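Local coordinates for actin binding protein family protein (Entamoeba histolytica HM-1:IMSS, PDB 6K2F) that probably binds actin monomers and inhibits actin polymerization by sequestering them, this chain being its N-terminal ADF-homology domain, at residues L56-P61 / Y85-A90; E60-I64 / L97-K102. All coordinates share one frame; numbering follows the deposited sequence.

Interaction 1 (L56-P61 / Y85-A90); sequences LVEGEP and YIPDRA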
loop_
_atom_site.group_PDB
_atom_site.type_symbol
_atom_site.label_atom_id
_atom_site.label_comp_id
_atom_site.label_asym_id
_atom_site.label_seq_id
_atom_site.Cartn_x
_atom_site.Cartn_y
_atom_site.Cartn_z
ATOM N N LEU A 56 -1.950 17.141 -1.911
ATOM C CA LEU A 56 -1.389 18.504 -1.783
ATOM C C LEU A 56 -2.495 19.537 -1.986
ATOM O O LEU A 56 -3.452 19.315 -2.768
ATOM C CB LEU A 56 -0.235 18.697 -2.767
ATOM C CG LEU A 56 0.940 17.722 -2.609
ATOM C CD1 LEU A 56 2.035 18.003 -3.630
ATOM C CD2 LEU A 56 1.520 17.775 -1.197
ATOM N N VAL A 57 -2.399 20.639 -1.264
ATOM C CA VAL A 57 -3.348 21.769 -1.406
ATOM C C VAL A 57 -2.537 22.975 -1.873
ATOM O O VAL A 57 -1.595 23.352 -1.190
ATOM C CB VAL A 57 -4.080 22.073 -0.091
ATOM C CG1 VAL A 57 -4.981 23.270 -0.256
ATOM C CG2 VAL A 57 -4.880 20.871 0.404
ATOM N N GLU A 58 -2.862 23.520 -3.037
ATOM C CA GLU A 58 -2.004 24.573 -3.642
ATOM C C GLU A 58 -1.875 25.755 -2.672
ATOM O O GLU A 58 -2.897 26.220 -2.119
ATOM C CB GLU A 58 -2.519 24.982 -5.018
ATOM C CG GLU A 58 -1.600 25.960 -5.738
ATOM C CD GLU A 58 -1.752 27.420 -5.368
ATOM O OE1 GLU A 58 -2.822 27.808 -4.818
ATOM O OE2 GLU A 58 -0.853 28.217 -5.724
ATOM N N GLY A 59 -0.636 26.182 -2.447
ATOM C CA GLY A 59 -0.302 27.338 -1.594
ATOM C C GLY A 59 -0.206 26.983 -0.131
ATOM O O GLY A 59 0.183 27.889 0.628
ATOM N N GLU A 60 -0.554 25.745 0.268
ATOM C CA GLU A 60 -0.534 25.300 1.693
ATOM C C GLU A 60 0.626 24.331 1.880
ATOM O O GLU A 60 0.593 23.245 1.328
ATOM C CB GLU A 60 -1.849 24.614 2.041
ATOM C CG GLU A 60 -3.042 25.554 2.019
ATOM C CD GLU A 60 -4.332 24.991 2.607
ATOM O OE1 GLU A 60 -4.322 23.845 3.132
ATOM O OE2 GLU A 60 -5.356 25.694 2.515
ATOM N N PRO A 61 1.682 24.684 2.642
ATOM C CA PRO A 61 2.766 23.753 2.888
ATOM C C PRO A 61 2.250 22.481 3.563
ATOM O O PRO A 61 1.385 22.511 4.380
ATOM C CB PRO A 61 3.752 24.530 3.756
ATOM C CG PRO A 61 3.417 25.982 3.497
ATOM C CD PRO A 61 1.925 25.993 3.263
ATOM N N TYR A 85 6.428 19.909 0.615
ATOM C CA TYR A 85 5.775 20.837 -0.334
ATOM C C TYR A 85 5.739 22.198 0.353
ATOM O O TYR A 85 5.017 22.334 1.336
ATOM C CB TYR A 85 4.383 20.344 -0.724
ATOM C CG TYR A 85 3.593 21.367 -1.508
ATOM C CD1 TYR A 85 4.069 21.890 -2.695
ATOM C CD2 TYR A 85 2.382 21.840 -1.047
ATOM C CE1 TYR A 85 3.353 22.840 -3.405
ATOM C CE2 TYR A 85 1.668 22.795 -1.740
ATOM C CZ TYR A 85 2.145 23.304 -2.931
ATOM O OH TYR A 85 1.436 24.269 -3.598
ATOM N N ILE A 86 6.590 23.105 -0.084
ATOM C CA ILE A 86 6.716 24.440 0.545
ATOM C C ILE A 86 6.632 25.452 -0.577
ATOM O O ILE A 86 7.652 25.901 -1.106
ATOM C CB ILE A 86 8.000 24.551 1.386
ATOM C CG1 ILE A 86 8.076 23.419 2.409
ATOM C CG2 ILE A 86 8.074 25.935 2.031
ATOM C CD1 ILE A 86 9.388 23.357 3.144
ATOM N N PRO A 87 5.395 25.801 -1.015
ATOM C CA PRO A 87 5.215 26.693 -2.154
ATOM C C PRO A 87 5.762 28.098 -1.892
ATOM O O PRO A 87 5.651 28.575 -0.781
ATOM C CB PRO A 87 3.700 26.672 -2.401
ATOM C CG PRO A 87 3.093 26.239 -1.079
ATOM C CD PRO A 87 4.118 25.292 -0.483
ATOM N N ASP A 88 6.328 28.730 -2.915
ATOM C CA ASP A 88 7.037 30.027 -2.804
ATOM C C ASP A 88 6.068 31.112 -2.330
ATOM O O ASP A 88 6.546 32.077 -1.708
ATOM C CB ASP A 88 7.654 30.437 -4.136
ATOM C CG ASP A 88 8.877 29.653 -4.546
ATOM O OD1 ASP A 88 9.553 29.100 -3.651
ATOM O OD2 ASP A 88 9.163 29.646 -5.762
ATOM N N ARG A 89 4.765 31.001 -2.626
ATOM C CA ARG A 89 3.831 32.114 -2.303
ATOM C C ARG A 89 3.353 31.986 -0.854
ATOM O O ARG A 89 2.712 32.976 -0.374
ATOM C CB ARG A 89 2.635 32.180 -3.257
ATOM C CG ARG A 89 1.572 31.112 -3.049
ATOM C CD ARG A 89 0.492 31.311 -4.099
ATOM N NE ARG A 89 -0.656 30.457 -3.885
ATOM C CZ ARG A 89 -1.699 30.767 -3.114
ATOM N NH1 ARG A 89 -1.707 31.900 -2.433
ATOM N NH2 ARG A 89 -2.698 29.911 -2.996
ATOM N N ALA A 90 3.662 30.896 -0.154
ATOM C CA ALA A 90 3.351 30.787 1.286
ATOM C C ALA A 90 4.073 31.955 1.978
ATOM O O ALA A 90 5.156 32.419 1.517
ATOM C CB ALA A 90 3.733 29.443 1.840
#
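The loop at 56-61 runs against the end of strand 77-85 and the loop that follows it, with the CA atoms of Pro61 and Ile86 4.6 Å apart and those of Gly59 and Pro87 5.6 Å apart. Residues Val57 to Glu60 form a type II beta turn, and the Tyr85 ring reaches into it. CG of Tyr85 lies anti to the backbone N (chi1 171°), which carries the ring over to the 57-60 turn. Its OH accepts a nearly straight hydrogen bond of 3.0 Å from Gly59 N. The carbonyl oxygens of Val57 and Glu60 lie at the ring edge. Leu56 CD2 packs on Tyr85 CB. Pro87 CD covers one face of the same ring, and Pro87 CG packs on the Gly59 backbone, 3.5 Å from Gly59 C. The Tyr85 ring also meets Phe123 edge-to-face. In this ADF-homology domain the contact joins the loops flanking two antiparallel sheet strands, 62-68 and 77-85. Pro61 CA makes a CA-H...O contact of 3.1 Å with Tyr85 O, and Pro61 CG touches Ala90 CB. At the solvent-facing side, Arg89 grips the Glu58 carboxylate side-on. NH2 of Arg89 meets OE1 of Glu58 at 2.8 Å, and NE of Arg89 meets OE2 of Glu58 at 2.9 Å. Both oxygens are met on their syn sides, about 32° out of the carboxylate plane, but lie close to the guanidinium plane. The two planes are only 18° apart.

Interaction 2 (E60-I64 / L97-K102); sequences EPSYI and LYSSTK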
loop_
_atom_site.group_PDB
_atom_site.type_symbol
_atom_site.label_atom_id
_atom_site.label_comp_id
_atom_site.label_asym_id
_atom_site.label_seq_id
_atom_site.Cartn_x
_atom_site.Cartn_y
_atom_site.Cartn_z
ATOM N N GLU A 60 -0.554 25.745 0.268
ATOM C CA GLU A 60 -0.534 25.300 1.693
ATOM C C GLU A 60 0.626 24.331 1.880
ATOM O O GLU A 60 0.593 23.245 1.328
ATOM C CB GLU A 60 -1.849 24.614 2.041
ATOM C CG GLU A 60 -3.042 25.554 2.019
ATOM C CD GLU A 60 -4.332 24.991 2.607
ATOM O OE1 GLU A 60 -4.322 23.845 3.132
ATOM O OE2 GLU A 60 -5.356 25.694 2.515
ATOM N N PRO A 61 1.682 24.684 2.642
ATOM C CA PRO A 61 2.766 23.753 2.888
ATOM C C PRO A 61 2.250 22.481 3.563
ATOM O O PRO A 61 1.385 22.511 4.380
ATOM C CB PRO A 61 3.752 24.530 3.756
ATOM C CG PRO A 61 3.417 25.982 3.497
ATOM C CD PRO A 61 1.925 25.993 3.263
ATOM N N SER A 62 2.853 21.351 3.195
ATOM C CA SER A 62 2.612 20.077 3.906
ATOM C C SER A 62 3.805 19.170 3.726
ATOM O O SER A 62 4.627 19.400 2.813
ATOM C CB SER A 62 1.320 19.393 3.530
ATOM O OG SER A 62 1.303 18.969 2.181
ATOM N N TYR A 63 3.924 18.204 4.618
ATOM C CA TYR A 63 4.910 17.123 4.493
ATOM C C TYR A 63 4.215 15.838 4.084
ATOM O O TYR A 63 3.107 15.546 4.537
ATOM C CB TYR A 63 5.593 16.860 5.821
ATOM C CG TYR A 63 6.280 18.042 6.438
ATOM C CD1 TYR A 63 7.420 18.579 5.880
ATOM C CD2 TYR A 63 5.818 18.587 7.624
ATOM C CE1 TYR A 63 8.081 19.645 6.471
ATOM C CE2 TYR A 63 6.484 19.623 8.245
ATOM C CZ TYR A 63 7.612 20.168 7.671
ATOM O OH TYR A 63 8.216 21.219 8.305
ATOM N N ILE A 64 4.916 15.024 3.304
ATOM C CA ILE A 64 4.473 13.634 3.010
ATOM C C ILE A 64 5.612 12.703 3.399
ATOM O O ILE A 64 6.716 12.883 2.910
ATOM C CB ILE A 64 4.153 13.392 1.526
ATOM C CG1 ILE A 64 3.214 14.435 0.923
ATOM C CG2 ILE A 64 3.627 11.967 1.379
ATOM C CD1 ILE A 64 1.820 14.267 1.334
ATOM N N LEU A 97 9.158 28.291 8.893
ATOM C CA LEU A 97 8.753 27.262 9.879
ATOM C C LEU A 97 8.783 25.884 9.219
ATOM O O LEU A 97 9.348 24.958 9.808
ATOM C CB LEU A 97 7.347 27.557 10.395
ATOM C CG LEU A 97 6.936 26.735 11.612
ATOM C CD1 LEU A 97 7.819 27.049 12.811
ATOM C CD2 LEU A 97 5.479 26.989 11.952
ATOM N N TYR A 98 8.212 25.714 8.027
ATOM C CA TYR A 98 8.193 24.383 7.374
ATOM C C TYR A 98 9.600 23.967 6.958
ATOM O O TYR A 98 9.942 22.795 7.074
ATOM C CB TYR A 98 7.227 24.341 6.192
ATOM C CG TYR A 98 5.837 23.977 6.628
ATOM C CD1 TYR A 98 4.960 24.933 7.116
ATOM C CD2 TYR A 98 5.427 22.663 6.598
ATOM C CE1 TYR A 98 3.681 24.570 7.518
ATOM C CE2 TYR A 98 4.158 22.286 6.974
ATOM C CZ TYR A 98 3.286 23.240 7.465
ATOM O OH TYR A 98 2.016 22.903 7.874
ATOM N N SER A 99 10.397 24.897 6.455
ATOM C CA SER A 99 11.769 24.573 5.996
ATOM C C SER A 99 12.626 24.149 7.196
ATOM O O SER A 99 13.293 23.093 7.110
ATOM C CB SER A 99 12.356 25.743 5.242
ATOM O OG SER A 99 13.723 25.509 4.934
ATOM N N SER A 100 12.610 24.913 8.289
ATOM C CA SER A 100 13.461 24.642 9.485
ATOM C C SER A 100 12.994 23.360 10.201
ATOM O O SER A 100 13.836 22.678 10.818
ATOM C CB SER A 100 13.489 25.807 10.431
ATOM O OG SER A 100 12.207 26.030 10.987
ATOM N N THR A 101 11.706 23.027 10.119
ATOM C CA THR A 101 11.106 21.874 10.855
ATOM C C THR A 101 11.347 20.563 10.086
ATOM O O THR A 101 11.228 19.485 10.717
ATOM C CB THR A 101 9.629 22.162 11.155
ATOM O OG1 THR A 101 9.563 23.338 11.960
ATOM C CG2 THR A 101 8.921 21.008 11.821
ATOM N N LYS A 102 11.748 20.611 8.810
ATOM C CA LYS A 102 12.097 19.387 8.025
ATOM C C LYS A 102 13.056 18.501 8.822
ATOM O O LYS A 102 12.909 17.268 8.773
ATOM C CB LYS A 102 12.801 19.717 6.705
ATOM C CG LYS A 102 11.915 20.122 5.542
ATOM C CD LYS A 102 12.667 20.090 4.217
ATOM C CE LYS A 102 13.724 21.172 4.101
ATOM N NZ LYS A 102 14.356 21.181 2.757
#
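Tyr63 and Tyr98 carry this contact between the start of strand 62-68 and the C-terminal part of helix 92-101. Tyr63 OH donates a hydrogen bond of 2.6 Å to Tyr98 O. It arrives in the carbonyl plane, on a lone pair. CG of Tyr63 stands anti to its carbonyl carbon (chi1 -57°), and the ring extends from the strand to the helix backbone. The two tyrosine rings meet obliquely, with planes at 40° and Tyr63 CZ 3.5 Å from Tyr98 CD2. Pro61 closes the tight part from another direction. Its CB sits over the centre of the Tyr98 ring in a CH-pi contact, 3.5 Å from the centroid. Thr101 CB approaches Tyr63 OH to 3.3 Å, while Thr101 OG1 turns back to Leu97 O at 2.7 Å. Leu97 O also accepts from Thr101 N, on the opposite face of its plane. Packing is looser at Lys102. Lys102 CG touches Tyr63 CE1 at the ring edge, 4.0 Å away, and the rest of the chain leads away to a weak hydrogen bond with His119. Ser99 and Ser100 point away from the strand, and Ser100 is exposed. The helix lies over one side of the sheet of this ADF-homology domain. Tyr98 OH bonds to Ile28 N on strand 23-29, Tyr63 and Thr101 both touch Ile33 on strand 32-39, and Phe105 of helix 103-109 meets the Tyr63 ring edge-to-face.

Interactions 1 and 2 share Glu60 and Pro61, and their centres are about 9 Å apart. Interaction 2 is the buried one, joining a strand of the sheet to a helix that covers it. Interaction 1 lies further out, joins a loop to the end of a strand and the loop after it, and is only partly buried. Its inner part combines aromatic and proline packing with a backbone-to-hydroxyl hydrogen bond, but its exposed side carries a salt bridge. Interaction 2 has no charge pair across it and relies on two tyrosines, a proline over one ring and one short hydrogen bond. Ile86 CD1 packs on Tyr98 CB at 3.9 Å. The strand pairing also connects them, through a probable hydrogen bond of 2.9 Å from Tyr85 N to Ser62 O.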